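Extracellular protein containing a SCP domain (Bacillus anthracis, PDB 4IFA) is an extracellular protein of unknown function that joins a CAP-associated N-terminal domain to an SCP (CAP-superfamily) domain and may contribute to virulence. Local coordinates at residues A[71-81]-A[215-226]. Sequence-based numbering, arbitrary orientation.
Sequences RIEPSAYGYEW and QIENGNMQQIFD
With chi1 of 59° wedging CG between the backbone N and the carbonyl carbon, and the chain extended beyond, Glu-73 lays its carboxylate over Gly-219, whereas Gln-223, CG beside its own backbone N (chi1 -65°), brings its amide to the same carboxylate. The result exemplifies a buried charge held by several donors. Gln-223 NE2 gives a nearly straight 2.9 Å hydrogen bond to the anti side of Glu-73 OE2, and Arg-71 grips the carboxylate side-on in a salt bridge, NE to Glu-73 OE1 (2.7 Å) and NH1 to OE2. Such pairing probably keeps Glu-73 ionised. Because Gly-219 has no side chain, Glu-73 CD settles 3.4 Å from Gly-219 CA. Gln-223 NE2 also sits over one face of Trp-81, 3.3 Å from Trp-81 CD1, the amide upright on the indole, while Gln-93 holds Gln-223 OE1. Gln-222 CG covers a face of the Arg-71 guanidinium; a water links Arg-71 NH1 to Asp-226 OD2, which Asn-85 also binds. Farther along, Pro-74 CG packs 3.9 Å from Ile-216 CG1, and a second water bridges their backbone oxygens. The helix thus docks on the edge strand of the CAP-associated N-terminal region's antiparallel sheet, its other side packing on the sheet of the SCP domain's alpha/beta fold.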
loop_
_atom_site.group_PDB
_atom_site.type_symbol
_atom_site.label_atom_id
_atom_site.label_comp_id
_atom_site.label_asym_id
_atom_site.label_seq_id
_atom_site.Cartn_x
_atom_site.Cartn_y
_atom_site.Cartn_z
ATOM N N ARG A 71 -2.436 -8.264 -13.123
ATOM C CA ARG A 71 -3.758 -7.624 -12.960
ATOM C C ARG A 71 -3.644 -6.172 -13.426
ATOM O O ARG A 71 -2.597 -5.540 -13.231
ATOM C CB ARG A 71 -4.169 -7.498 -11.446
ATOM C CG ARG A 71 -4.415 -8.747 -10.723
ATOM C CD ARG A 71 -5.441 -8.550 -9.612
ATOM N NE ARG A 71 -5.153 -7.428 -8.719
ATOM C CZ ARG A 71 -4.183 -7.441 -7.811
ATOM N NH1 ARG A 71 -3.996 -6.400 -7.008
ATOM N NH2 ARG A 71 -3.396 -8.494 -7.686
ATOM N N ILE A 72 -4.736 -5.647 -13.967
ATOM C CA ILE A 72 -4.895 -4.212 -14.246
ATOM C C ILE A 72 -6.212 -3.824 -13.559
ATOM O O ILE A 72 -7.251 -4.481 -13.772
ATOM C CB ILE A 72 -4.934 -3.851 -15.724
ATOM C CG1 ILE A 72 -3.577 -4.153 -16.372
ATOM C CG2 ILE A 72 -5.247 -2.352 -15.864
ATOM C CD1 ILE A 72 -3.579 -4.016 -17.930
ATOM N N GLU A 73 -6.179 -2.775 -12.744
ATOM C CA GLU A 73 -7.358 -2.348 -11.983
ATOM C C GLU A 73 -7.324 -0.836 -11.757
ATOM O O GLU A 73 -6.244 -0.263 -11.639
ATOM C CB GLU A 73 -7.413 -3.097 -10.653
ATOM C CG GLU A 73 -6.189 -2.904 -9.734
ATOM C CD GLU A 73 -5.941 -4.051 -8.771
ATOM O OE1 GLU A 73 -6.613 -5.108 -8.870
ATOM O OE2 GLU A 73 -5.049 -3.886 -7.911
ATOM N N PRO A 74 -8.501 -0.196 -11.677
ATOM C CA PRO A 74 -8.510 1.255 -11.509
ATOM C C PRO A 74 -8.127 1.723 -10.129
ATOM O O PRO A 74 -8.275 0.973 -9.167
ATOM C CB PRO A 74 -9.979 1.627 -11.780
ATOM C CG PRO A 74 -10.745 0.418 -11.448
ATOM C CD PRO A 74 -9.862 -0.747 -11.785
ATOM N N SER A 75 -7.623 2.954 -10.040
ATOM C CA SER A 75 -7.356 3.636 -8.770
ATOM C C SER A 75 -8.403 4.742 -8.635
ATOM O O SER A 75 -9.134 5.048 -9.601
ATOM C CB SER A 75 -5.953 4.260 -8.695
ATOM O OG SER A 75 -5.965 5.493 -9.443
ATOM N N ALA A 76 -8.402 5.407 -7.487
ATOM C CA ALA A 76 -9.280 6.538 -7.198
ATOM C C ALA A 76 -8.638 7.868 -7.668
ATOM O O ALA A 76 -9.235 8.919 -7.462
ATOM C CB ALA A 76 -9.567 6.608 -5.681
ATOM N N TYR A 77 -7.501 7.802 -8.376
ATOM C CA TYR A 77 -6.700 8.986 -8.708
ATOM C C TYR A 77 -6.331 9.095 -10.192
ATOM O O TYR A 77 -5.267 9.605 -10.533
ATOM C CB TYR A 77 -5.470 9.048 -7.788
ATOM C CG TYR A 77 -5.857 8.944 -6.319
ATOM C CD1 TYR A 77 -6.489 10.009 -5.684
ATOM C CD2 TYR A 77 -5.681 7.775 -5.596
ATOM C CE1 TYR A 77 -6.899 9.923 -4.353
ATOM C CE2 TYR A 77 -6.065 7.692 -4.274
ATOM C CZ TYR A 77 -6.685 8.750 -3.662
ATOM O OH TYR A 77 -7.095 8.691 -2.357
ATOM N N GLY A 78 -7.189 8.556 -11.033
ATOM C CA GLY A 78 -7.021 8.714 -12.486
ATOM C C GLY A 78 -6.036 7.853 -13.268
ATOM O O GLY A 78 -5.869 8.049 -14.490
ATOM N N TYR A 79 -5.266 7.043 -12.575
ATOM C CA TYR A 79 -4.369 6.056 -13.164
ATOM C C TYR A 79 -4.920 4.656 -12.878
ATOM O O TYR A 79 -5.707 4.460 -11.932
ATOM C CB TYR A 79 -2.914 6.197 -12.680
ATOM C CG TYR A 79 -2.749 6.149 -11.170
ATOM C CD1 TYR A 79 -2.744 4.934 -10.474
ATOM C CD2 TYR A 79 -2.631 7.327 -10.424
ATOM C CE1 TYR A 79 -2.607 4.902 -9.087
ATOM C CE2 TYR A 79 -2.488 7.283 -9.037
ATOM C CZ TYR A 79 -2.504 6.086 -8.395
ATOM O OH TYR A 79 -2.370 6.047 -7.021
ATOM N N GLU A 80 -4.531 3.702 -13.708
ATOM C CA GLU A 80 -4.824 2.285 -13.526
ATOM C C GLU A 80 -3.556 1.638 -12.971
ATOM O O GLU A 80 -2.421 1.917 -13.413
ATOM C CB GLU A 80 -5.180 1.609 -14.855
ATOM C CG GLU A 80 -6.483 2.021 -15.486
ATOM C CD GLU A 80 -6.641 1.367 -16.826
ATOM O OE1 GLU A 80 -6.055 1.871 -17.812
ATOM O OE2 GLU A 80 -7.358 0.360 -16.901
ATOM N N TRP A 81 -3.740 0.760 -12.007
ATOM C CA TRP A 81 -2.626 -0.009 -11.480
ATOM C C TRP A 81 -2.346 -1.221 -12.345
ATOM O O TRP A 81 -3.265 -2.022 -12.642
ATOM C CB TRP A 81 -2.878 -0.489 -10.058
ATOM C CG TRP A 81 -2.878 0.499 -8.951
ATOM C CD1 TRP A 81 -3.948 0.854 -8.154
ATOM C CD2 TRP A 81 -1.742 1.179 -8.421
ATOM N NE1 TRP A 81 -3.528 1.714 -7.174
ATOM C CE2 TRP A 81 -2.179 1.905 -7.288
ATOM C CE3 TRP A 81 -0.400 1.240 -8.787
ATOM C CZ2 TRP A 81 -1.311 2.689 -6.529
ATOM C CZ3 TRP A 81 0.456 2.006 -8.024
ATOM C CH2 TRP A 81 -0.016 2.746 -6.924
ATOM N N GLN A 215 -14.844 -1.576 -8.463
ATOM C CA GLN A 215 -13.599 -2.057 -9.055
ATOM C C GLN A 215 -12.366 -1.535 -8.291
ATOM O O GLN A 215 -11.400 -2.273 -8.053
ATOM C CB GLN A 215 -13.505 -1.613 -10.509
ATOM C CG GLN A 215 -14.522 -2.246 -11.433
ATOM C CD GLN A 215 -14.474 -1.679 -12.831
ATOM O OE1 GLN A 215 -14.553 -0.468 -13.033
ATOM N NE2 GLN A 215 -14.369 -2.564 -13.815
ATOM N N ILE A 216 -12.415 -0.266 -7.894
ATOM C CA ILE A 216 -11.321 0.352 -7.125
ATOM C C ILE A 216 -11.180 -0.353 -5.768
ATOM O O ILE A 216 -10.050 -0.650 -5.312
ATOM C CB ILE A 216 -11.547 1.855 -6.924
ATOM C CG1 ILE A 216 -11.500 2.592 -8.255
ATOM C CG2 ILE A 216 -10.487 2.422 -5.965
ATOM C CD1 ILE A 216 -12.112 4.018 -8.203
ATOM N N GLU A 217 -12.325 -0.607 -5.127
ATOM C CA GLU A 217 -12.347 -1.303 -3.829
ATOM C C GLU A 217 -11.732 -2.692 -3.968
ATOM O O GLU A 217 -10.935 -3.101 -3.114
ATOM C CB GLU A 217 -13.793 -1.387 -3.310
ATOM C CG GLU A 217 -14.319 -0.017 -2.853
ATOM C CD GLU A 217 -15.842 0.189 -2.953
ATOM O OE1 GLU A 217 -16.595 -0.749 -3.311
ATOM O OE2 GLU A 217 -16.247 1.329 -2.654
ATOM N N ASN A 218 -12.107 -3.411 -5.025
ATOM C CA ASN A 218 -11.582 -4.761 -5.274
ATOM C C ASN A 218 -10.050 -4.744 -5.411
ATOM O O ASN A 218 -9.361 -5.660 -4.950
ATOM C CB ASN A 218 -12.221 -5.382 -6.527
ATOM C CG ASN A 218 -13.715 -5.735 -6.350
ATOM O OD1 ASN A 218 -14.399 -6.056 -7.324
ATOM N ND2 ASN A 218 -14.215 -5.671 -5.129
ATOM N N GLY A 219 -9.511 -3.695 -6.043
ATOM C CA GLY A 219 -8.061 -3.530 -6.198
ATOM C C GLY A 219 -7.415 -3.305 -4.845
ATOM O O GLY A 219 -6.387 -3.903 -4.504
ATOM N N ASN A 220 -7.995 -2.407 -4.060
ATOM C CA ASN A 220 -7.481 -2.159 -2.727
ATOM C C ASN A 220 -7.489 -3.430 -1.874
ATOM O O ASN A 220 -6.582 -3.664 -1.069
ATOM C CB ASN A 220 -8.254 -1.028 -2.064
ATOM C CG ASN A 220 -7.774 0.341 -2.476
ATOM O OD1 ASN A 220 -6.566 0.551 -2.703
ATOM N ND2 ASN A 220 -8.696 1.314 -2.536
HETATM N N MSE A 221 -8.540 -4.237 -1.995
HETATM C CA MSE A 221 -8.631 -5.500 -1.252
HETATM C C MSE A 221 -7.509 -6.480 -1.618
HETATM O O MSE A 221 -6.858 -7.057 -0.727
HETATM C CB MSE A 221 -9.990 -6.168 -1.531
HETATM C CG MSE A 221 -11.124 -5.431 -0.871
HETATM SE SE MSE A 221 -12.891 -5.727 -1.667
HETATM C CE MSE A 221 -12.837 -7.710 -1.610
ATOM N N GLN A 222 -7.280 -6.699 -2.902
ATOM C CA GLN A 222 -6.236 -7.643 -3.312
ATOM C C GLN A 222 -4.840 -7.105 -3.005
ATOM O O GLN A 222 -3.965 -7.840 -2.584
ATOM C CB GLN A 222 -6.349 -8.016 -4.787
ATOM C CG GLN A 222 -5.329 -9.074 -5.159
ATOM C CD GLN A 222 -5.584 -10.408 -4.509
ATOM O OE1 GLN A 222 -6.735 -10.813 -4.325
ATOM N NE2 GLN A 222 -4.512 -11.117 -4.188
ATOM N N GLN A 223 -4.626 -5.818 -3.185
ATOM C CA GLN A 223 -3.303 -5.229 -2.836
ATOM C C GLN A 223 -3.037 -5.414 -1.342
ATOM O O GLN A 223 -1.946 -5.823 -0.950
ATOM C CB GLN A 223 -3.200 -3.765 -3.230
ATOM C CG GLN A 223 -3.274 -3.550 -4.730
ATOM C CD GLN A 223 -3.297 -2.124 -5.093
ATOM O OE1 GLN A 223 -2.851 -1.241 -4.382
ATOM N NE2 GLN A 223 -3.786 -1.878 -6.303
ATOM N N ILE A 224 -4.018 -5.120 -0.489
ATOM C CA ILE A 224 -3.800 -5.325 0.936
ATOM C C ILE A 224 -3.466 -6.789 1.195
ATOM O O ILE A 224 -2.604 -7.098 2.039
ATOM C CB ILE A 224 -5.021 -4.855 1.784
ATOM C CG1 ILE A 224 -5.078 -3.333 1.797
ATOM C CG2 ILE A 224 -4.945 -5.427 3.230
ATOM C CD1 ILE A 224 -6.422 -2.760 2.341
ATOM N N PHE A 225 -4.201 -7.710 0.603
ATOM C CA PHE A 225 -3.911 -9.134 0.774
ATOM C C PHE A 225 -2.483 -9.528 0.419
ATOM O O PHE A 225 -1.748 -10.085 1.244
ATOM C CB PHE A 225 -4.932 -9.980 0.020
ATOM C CG PHE A 225 -4.635 -11.434 0.036
ATOM C CD1 PHE A 225 -4.939 -12.229 1.160
ATOM C CD2 PHE A 225 -4.037 -12.047 -1.044
ATOM C CE1 PHE A 225 -4.641 -13.592 1.174
ATOM C CE2 PHE A 225 -3.746 -13.410 -1.018
ATOM C CZ PHE A 225 -4.059 -14.177 0.088
ATOM N N ASP A 226 -2.072 -9.207 -0.787
ATOM C CA ASP A 226 -0.722 -9.563 -1.215
ATOM C C ASP A 226 0.351 -8.880 -0.364
ATOM O O ASP A 226 1.365 -9.502 -0.021
ATOM C CB ASP A 226 -0.508 -9.175 -2.675
ATOM C CG ASP A 226 -1.223 -10.056 -3.639
ATOM O OD1 ASP A 226 -1.475 -11.237 -3.341
ATOM O OD2 ASP A 226 -1.509 -9.595 -4.789
HETATM O O HOH W 1 -1.740 -7.035 -5.438
HETATM O O HOH W 2 -7.669 -0.253 -6.778
HETATM O O HOH W 3 -6.019 1.542 -5.462
#